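Local coordinates for putative hemin transport system, substrate-binding protein (PDB 5GIZ), which binds heme in the periplasm and probably hands it on to a hemin transport system of the inner membrane, and is modelled here without heme, at residues P150-V155 and A179-A184; V207-E212 and R238-L243. All blocks are in the same frame, centred on the assembly; numbering follows the deposited sequence.

Overall arrangement
Both contacts belong to one mixed sheet in the C-terminal half of this periplasmic binding protein, and their centres lie about 12 Å apart on the same side of the chain's centre. Contact 1 comes first in sequence and is closed before contact 2 begins. It pairs strand 151-159 with the short strand 182-183; contact 2 pairs strand 206-210 with 240-243. Strands 151-159 and 206-210 are neighbours, so the two contacts run together into the order 182-183, 151-159, 206-210, 240-243, all parallel. His-158, a heme-binding residue in another structure of this protein, lies on strand 151-159, so this sheet carries part of the heme site.

Contact 1: P150-V155 and A179-A184. With SO4 (sulfate ion), chain D.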
loop_
_atom_site.group_PDB
_atom_site.type_symbol
_atom_site.label_atom_id
_atom_site.label_comp_id
_atom_site.label_asym_id
_atom_site.label_seq_id
_atom_site.Cartn_x
_atom_site.Cartn_y
_atom_site.Cartn_z
ATOM N N PRO A 150 -8.042 -9.235 17.938
ATOM C CA PRO A 150 -9.149 -8.301 17.966
ATOM C C PRO A 150 -9.748 -8.034 16.556
ATOM O O PRO A 150 -9.062 -8.167 15.533
ATOM C CB PRO A 150 -8.491 -7.044 18.564
ATOM C CG PRO A 150 -7.082 -7.127 18.104
ATOM C CD PRO A 150 -6.746 -8.582 18.226
ATOM N N ARG A 151 -11.002 -7.572 16.532
ATOM C CA ARG A 151 -11.686 -7.299 15.267
ATOM C C ARG A 151 -11.429 -5.879 14.834
ATOM O O ARG A 151 -11.687 -4.952 15.581
ATOM C CB ARG A 151 -13.180 -7.551 15.406
ATOM C CG ARG A 151 -13.542 -8.956 15.896
ATOM C CD ARG A 151 -15.055 -9.131 15.990
ATOM N NE ARG A 151 -15.650 -9.213 14.671
ATOM C CZ ARG A 151 -15.716 -10.292 13.919
ATOM N NH1 ARG A 151 -15.158 -11.439 14.302
ATOM N NH2 ARG A 151 -16.258 -10.201 12.697
ATOM N N VAL A 152 -10.896 -5.701 13.631
ATOM C CA VAL A 152 -10.538 -4.387 13.123
ATOM C C VAL A 152 -11.302 -4.123 11.841
ATOM O O VAL A 152 -11.251 -4.939 10.924
ATOM C CB VAL A 152 -9.026 -4.304 12.829
ATOM C CG1 VAL A 152 -8.674 -2.936 12.252
ATOM C CG2 VAL A 152 -8.228 -4.595 14.103
ATOM N N LEU A 153 -11.970 -2.961 11.765
ATOM C CA LEU A 153 -12.672 -2.471 10.573
ATOM C C LEU A 153 -11.748 -1.485 9.904
ATOM O O LEU A 153 -11.354 -0.530 10.558
ATOM C CB LEU A 153 -13.896 -1.721 11.033
ATOM C CG LEU A 153 -14.691 -1.040 9.914
ATOM C CD1 LEU A 153 -15.332 -2.061 9.022
ATOM C CD2 LEU A 153 -15.713 -0.069 10.520
ATOM N N PHE A 154 -11.463 -1.704 8.623
ATOM C CA PHE A 154 -10.748 -0.745 7.795
ATOM C C PHE A 154 -11.671 0.050 6.904
ATOM O O PHE A 154 -12.344 -0.505 6.072
ATOM C CB PHE A 154 -9.632 -1.386 6.921
ATOM C CG PHE A 154 -8.883 -0.351 6.120
ATOM C CD1 PHE A 154 -8.020 0.489 6.738
ATOM C CD2 PHE A 154 -9.153 -0.142 4.784
ATOM C CE1 PHE A 154 -7.361 1.506 6.064
ATOM C CE2 PHE A 154 -8.481 0.880 4.108
ATOM C CZ PHE A 154 -7.630 1.694 4.747
ATOM N N VAL A 155 -11.687 1.339 7.141
ATOM C CA VAL A 155 -12.381 2.310 6.317
ATOM C C VAL A 155 -11.406 2.918 5.319
ATOM O O VAL A 155 -10.451 3.598 5.723
ATOM C CB VAL A 155 -12.920 3.445 7.190
ATOM C CG1 VAL A 155 -13.538 4.554 6.316
ATOM C CG2 VAL A 155 -13.939 2.876 8.196
ATOM N N ALA A 179 -0.709 -8.104 11.508
ATOM C CA ALA A 179 -0.539 -7.451 12.780
ATOM C C ALA A 179 -1.174 -8.212 13.934
ATOM O O ALA A 179 -1.205 -7.651 15.043
ATOM C CB ALA A 179 -1.055 -6.036 12.725
ATOM N N GLY A 180 -1.657 -9.433 13.718
ATOM C CA GLY A 180 -2.168 -10.265 14.808
ATOM C C GLY A 180 -3.631 -10.038 15.091
ATOM O O GLY A 180 -4.115 -10.433 16.152
ATOM N N ALA A 181 -4.342 -9.391 14.189
ATOM C CA ALA A 181 -5.741 -9.095 14.359
ATOM C C ALA A 181 -6.607 -9.831 13.341
ATOM O O ALA A 181 -6.088 -10.628 12.556
ATOM C CB ALA A 181 -5.954 -7.599 14.281
ATOM N N ARG A 182 -7.909 -9.594 13.373
ATOM C CA ARG A 182 -8.870 -10.221 12.447
ATOM C C ARG A 182 -9.680 -9.130 11.758
ATOM O O ARG A 182 -10.065 -8.151 12.386
ATOM C CB ARG A 182 -9.827 -11.111 13.252
ATOM C CG ARG A 182 -10.652 -12.130 12.477
ATOM C CD ARG A 182 -11.467 -12.950 13.489
ATOM N NE ARG A 182 -12.310 -13.993 12.912
ATOM C CZ ARG A 182 -12.894 -14.959 13.624
ATOM N NH1 ARG A 182 -12.731 -15.026 14.947
ATOM N NH2 ARG A 182 -13.637 -15.878 13.014
ATOM N N ASN A 183 -9.982 -9.290 10.482
ATOM C CA ASN A 183 -10.847 -8.357 9.804
ATOM C C ASN A 183 -12.261 -8.479 10.340
ATOM O O ASN A 183 -12.842 -9.589 10.335
ATOM C CB ASN A 183 -10.763 -8.571 8.286
ATOM C CG ASN A 183 -11.409 -7.449 7.500
ATOM O OD1 ASN A 183 -12.134 -6.616 8.046
ATOM N ND2 ASN A 183 -11.155 -7.393 6.172
ATOM N N ALA A 184 -12.802 -7.369 10.807
ATOM C CA ALA A 184 -14.165 -7.367 11.370
ATOM C C ALA A 184 -15.183 -7.666 10.268
ATOM O O ALA A 184 -16.216 -8.249 10.516
ATOM C CB ALA A 184 -14.468 -6.052 12.011
HETATM S S SO4 D . -16.292 -13.983 11.798
HETATM O O1 SO4 D . -14.866 -13.738 12.095
HETATM O O2 SO4 D . -16.332 -14.954 10.702
HETATM O O3 SO4 D . -16.956 -14.481 13.019
HETATM O O4 SO4 D . -16.938 -12.725 11.370
HETATM O O HOH W 1 -12.422 -4.017 7.352
#
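Strand 182-183 adds itself in parallel to strand 151-159, with Arg-151 opposite Arg-182 and Val-152 opposite Asn-183. The backbone ladder starts at Arg-182 N, which donates to Pro-150 O at 2.8 Å; proline, lacking an N-H, still offers its carbonyl to the sheet. Val-152 N then donates to Arg-182 O nearly straight along the carbonyl bond, whereas Ala-184 N reaches Val-152 O at 2.9 Å from 54° above the carbonyl plane, where the short strand ends. Ala-184 is small enough for its CB to sit 3.9 Å from Arg-151 CB.

The chain reaches strand 182-183 from the antiparallel strand 162-166 by way of helix 171-178, which ends in a Schellman motif with Gly-180 at positive phi, a conformation that glycine adopts easily. Ala-181 CB then packs 3.8 Å from Val-152 CG2, and Ile-176 and Leu-266 touch both side chains.

Arg-151 is bent at chi3 (72°), turning its guanidinium back over the end of the short strand. NH2 bonds to Ala-184 O at 2.9 Å with a bent N-H angle of 130°, and also to sulfate O4, which lies near the guanidinium plane. NH1 donates to sulfate O1 at 3.2 Å, while NE is held by Ala-202 O. Arg-182, modelled in two conformers, comes close to the same sulfate, but its exact placement there is doubtful. An anion here, probably from the crystallisation liquor, would be expected to ease the nearness of two arginines.

On Asn-183 the amide OD1 takes a hydrogen from a water, at 2.7 Å, that in turn accepts from Phe-154 N, and it also accepts from Met-185 N. Its ND2 donates to Asp-173 OD1 in the first turn of helix 171-178 and to Ala-166 O at the end of strand 162-166.

Contact 2: V207-E212 and R238-L243; sequences VLISDE and RRVVSL
With CG anti to the backbone N (chi1 -179°), Leu-208 swings CD1 toward Val-241, whose CG1 is likewise anti to its backbone N; the two side chains cross obliquely, Leu-208 CD1 to Val-241 CG1 at 3.6 Å. Helix 255-269 covers this face, with Leu-262 on Leu-208 and Ala-269 on Val-241, so branched apolar residues fit there. Val-207, Ile-209 and Val-240 point to the other face, where helix 220-225 places Leu-223 against Ile-209 and Val-240.

The strands are parallel, their axes 24° apart, and pair in strict register from Val-207 with Val-240 to Ser-210 with Leu-243. Val-207 N donates to Arg-239 O at 3.0 Å, Val-241 N to Val-207 O at 2.9 Å, and Ile-209 N to Val-241 O. Leu-243 N donates to Ile-209 O at a longer 3.2 Å. Arg-239 sends its guanidinium outward, its NH1 bonding to Asp-205 O.

Strand 206-210 passes directly into helix 211-217, and Asp-211 N, at its first residue, still donates to Leu-243 O at 2.9 Å from 59° above the carbonyl plane. Ser-210 is the N-cap, its short hydroxyl side chain accepting through OG from Gly-213 N. Asp-211 OD1 takes a hydrogen from a water at 2.6 Å, and that water lies 3.0 Å from Ser-242 OG, in hydrogen-bonding contact. Glu-212 OE1 accepts from Ala-245 N in helix 245-249, which follows strand 240-243. Acidic residues in the first turn of helix 211-217 would probably be favoured by its dipole, while their water-mediated and direct bonds link that turn to strand 240-243 and helix 245-249.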
loop_
_atom_site.group_PDB
_atom_site.type_symbol
_atom_site.label_atom_id
_atom_site.label_comp_id
_atom_site.label_asym_id
_atom_site.label_seq_id
_atom_site.Cartn_x
_atom_site.Cartn_y
_atom_site.Cartn_z
ATOM N N VAL A 207 -11.387 0.875 14.877
ATOM C CA VAL A 207 -11.524 1.361 13.523
ATOM C C VAL A 207 -10.167 1.860 13.045
ATOM O O VAL A 207 -9.558 2.736 13.653
ATOM C CB VAL A 207 -12.526 2.510 13.436
ATOM C CG1 VAL A 207 -12.603 3.030 12.042
ATOM C CG2 VAL A 207 -13.901 2.098 13.964
ATOM N N LEU A 208 -9.728 1.317 11.918
ATOM C CA LEU A 208 -8.492 1.653 11.257
ATOM C C LEU A 208 -8.862 2.441 10.011
ATOM O O LEU A 208 -9.782 2.094 9.284
ATOM C CB LEU A 208 -7.775 0.380 10.836
ATOM C CG LEU A 208 -6.425 0.501 10.122
ATOM C CD1 LEU A 208 -5.395 1.166 11.043
ATOM C CD2 LEU A 208 -5.948 -0.884 9.667
ATOM N N ILE A 209 -8.127 3.499 9.783
ATOM C CA ILE A 209 -8.383 4.400 8.650
ATOM C C ILE A 209 -7.065 5.009 8.215
ATOM O O ILE A 209 -6.139 5.208 9.018
ATOM C CB ILE A 209 -9.436 5.461 9.054
ATOM C CG1 ILE A 209 -9.927 6.257 7.849
ATOM C CG2 ILE A 209 -8.913 6.374 10.111
ATOM C CD1 ILE A 209 -11.116 7.120 8.205
ATOM N N SER A 210 -6.942 5.351 6.942
ATOM C CA SER A 210 -5.763 6.077 6.537
ATOM C C SER A 210 -5.836 7.541 7.019
ATOM O O SER A 210 -6.917 8.079 7.255
ATOM C CB SER A 210 -5.520 6.033 5.037
ATOM O OG SER A 210 -6.536 6.756 4.364
ATOM N N ASP A 211 -4.658 8.154 7.095
ATOM C CA ASP A 211 -4.581 9.587 7.385
ATOM C C ASP A 211 -5.459 10.356 6.428
ATOM O O ASP A 211 -6.209 11.273 6.871
ATOM C CB ASP A 211 -3.161 10.141 7.248
ATOM C CG ASP A 211 -2.190 9.533 8.229
ATOM O OD1 ASP A 211 -2.648 8.756 9.094
ATOM O OD2 ASP A 211 -0.970 9.836 8.116
ATOM N N GLU A 212 -5.399 9.993 5.148
ATOM C CA GLU A 212 -6.179 10.677 4.125
ATOM C C GLU A 212 -7.678 10.519 4.334
ATOM O O GLU A 212 -8.449 11.486 4.229
ATOM C CB GLU A 212 -5.781 10.131 2.735
ATOM C CG GLU A 212 -4.321 10.409 2.362
ATOM C CD GLU A 212 -3.281 9.392 2.817
ATOM O OE1 GLU A 212 -3.492 8.602 3.752
ATOM O OE2 GLU A 212 -2.182 9.426 2.241
ATOM N N ARG A 238 -14.101 4.683 21.812
ATOM C CA ARG A 238 -13.539 5.719 20.975
ATOM C C ARG A 238 -12.168 5.310 20.464
ATOM O O ARG A 238 -11.197 6.050 20.610
ATOM C CB ARG A 238 -13.490 7.053 21.683
ATOM C CG ARG A 238 -14.856 7.413 22.239
ATOM C CD ARG A 238 -14.916 8.841 22.698
ATOM N NE ARG A 238 -14.845 9.801 21.613
ATOM C CZ ARG A 238 -15.863 10.224 20.864
ATOM N NH1 ARG A 238 -17.093 9.730 21.005
ATOM N NH2 ARG A 238 -15.628 11.150 19.931
ATOM N N ARG A 239 -12.108 4.105 19.885
ATOM C CA ARG A 239 -10.825 3.466 19.515
ATOM C C ARG A 239 -10.548 3.504 18.007
ATOM O O ARG A 239 -11.161 2.799 17.220
ATOM C CB ARG A 239 -10.849 2.034 19.986
ATOM C CG ARG A 239 -9.547 1.427 20.265
ATOM C CD ARG A 239 -9.801 0.058 20.881
ATOM N NE ARG A 239 -10.202 -0.023 22.283
ATOM C CZ ARG A 239 -11.210 -0.768 22.763
ATOM N NH1 ARG A 239 -12.063 -1.440 21.958
ATOM N NH2 ARG A 239 -11.417 -0.866 24.093
ATOM N N VAL A 240 -9.704 4.449 17.647
ATOM C CA VAL A 240 -9.358 4.768 16.271
ATOM C C VAL A 240 -7.862 4.710 16.116
ATOM O O VAL A 240 -7.131 5.260 16.964
ATOM C CB VAL A 240 -9.856 6.205 15.942
ATOM C CG1 VAL A 240 -9.473 6.631 14.537
ATOM C CG2 VAL A 240 -11.358 6.294 16.147
ATOM N N VAL A 241 -7.395 4.105 15.013
ATOM C CA VAL A 241 -5.989 4.130 14.623
ATOM C C VAL A 241 -5.892 4.656 13.200
ATOM O O VAL A 241 -6.606 4.185 12.316
ATOM C CB VAL A 241 -5.373 2.726 14.639
ATOM C CG1 VAL A 241 -4.007 2.707 14.007
ATOM C CG2 VAL A 241 -5.306 2.255 16.095
ATOM N N SER A 242 -5.027 5.637 13.002
ATOM C CA SER A 242 -4.732 6.134 11.651
ATOM C C SER A 242 -3.303 5.790 11.270
ATOM O O SER A 242 -2.438 5.699 12.146
ATOM C CB SER A 242 -5.007 7.642 11.561
ATOM O OG SER A 242 -4.216 8.391 12.439
ATOM N N LEU A 243 -3.068 5.629 9.969
ATOM C CA LEU A 243 -1.744 5.527 9.417
ATOM C C LEU A 243 -1.796 6.052 7.966
ATOM O O LEU A 243 -2.812 5.954 7.290
ATOM C CB LEU A 243 -1.206 4.074 9.535
ATOM C CG LEU A 243 0.285 3.879 9.282
ATOM C CD1 LEU A 243 1.136 4.586 10.313
ATOM C CD2 LEU A 243 0.632 2.408 9.312
HETATM O O HOH W 2 -1.444 8.620 11.419
#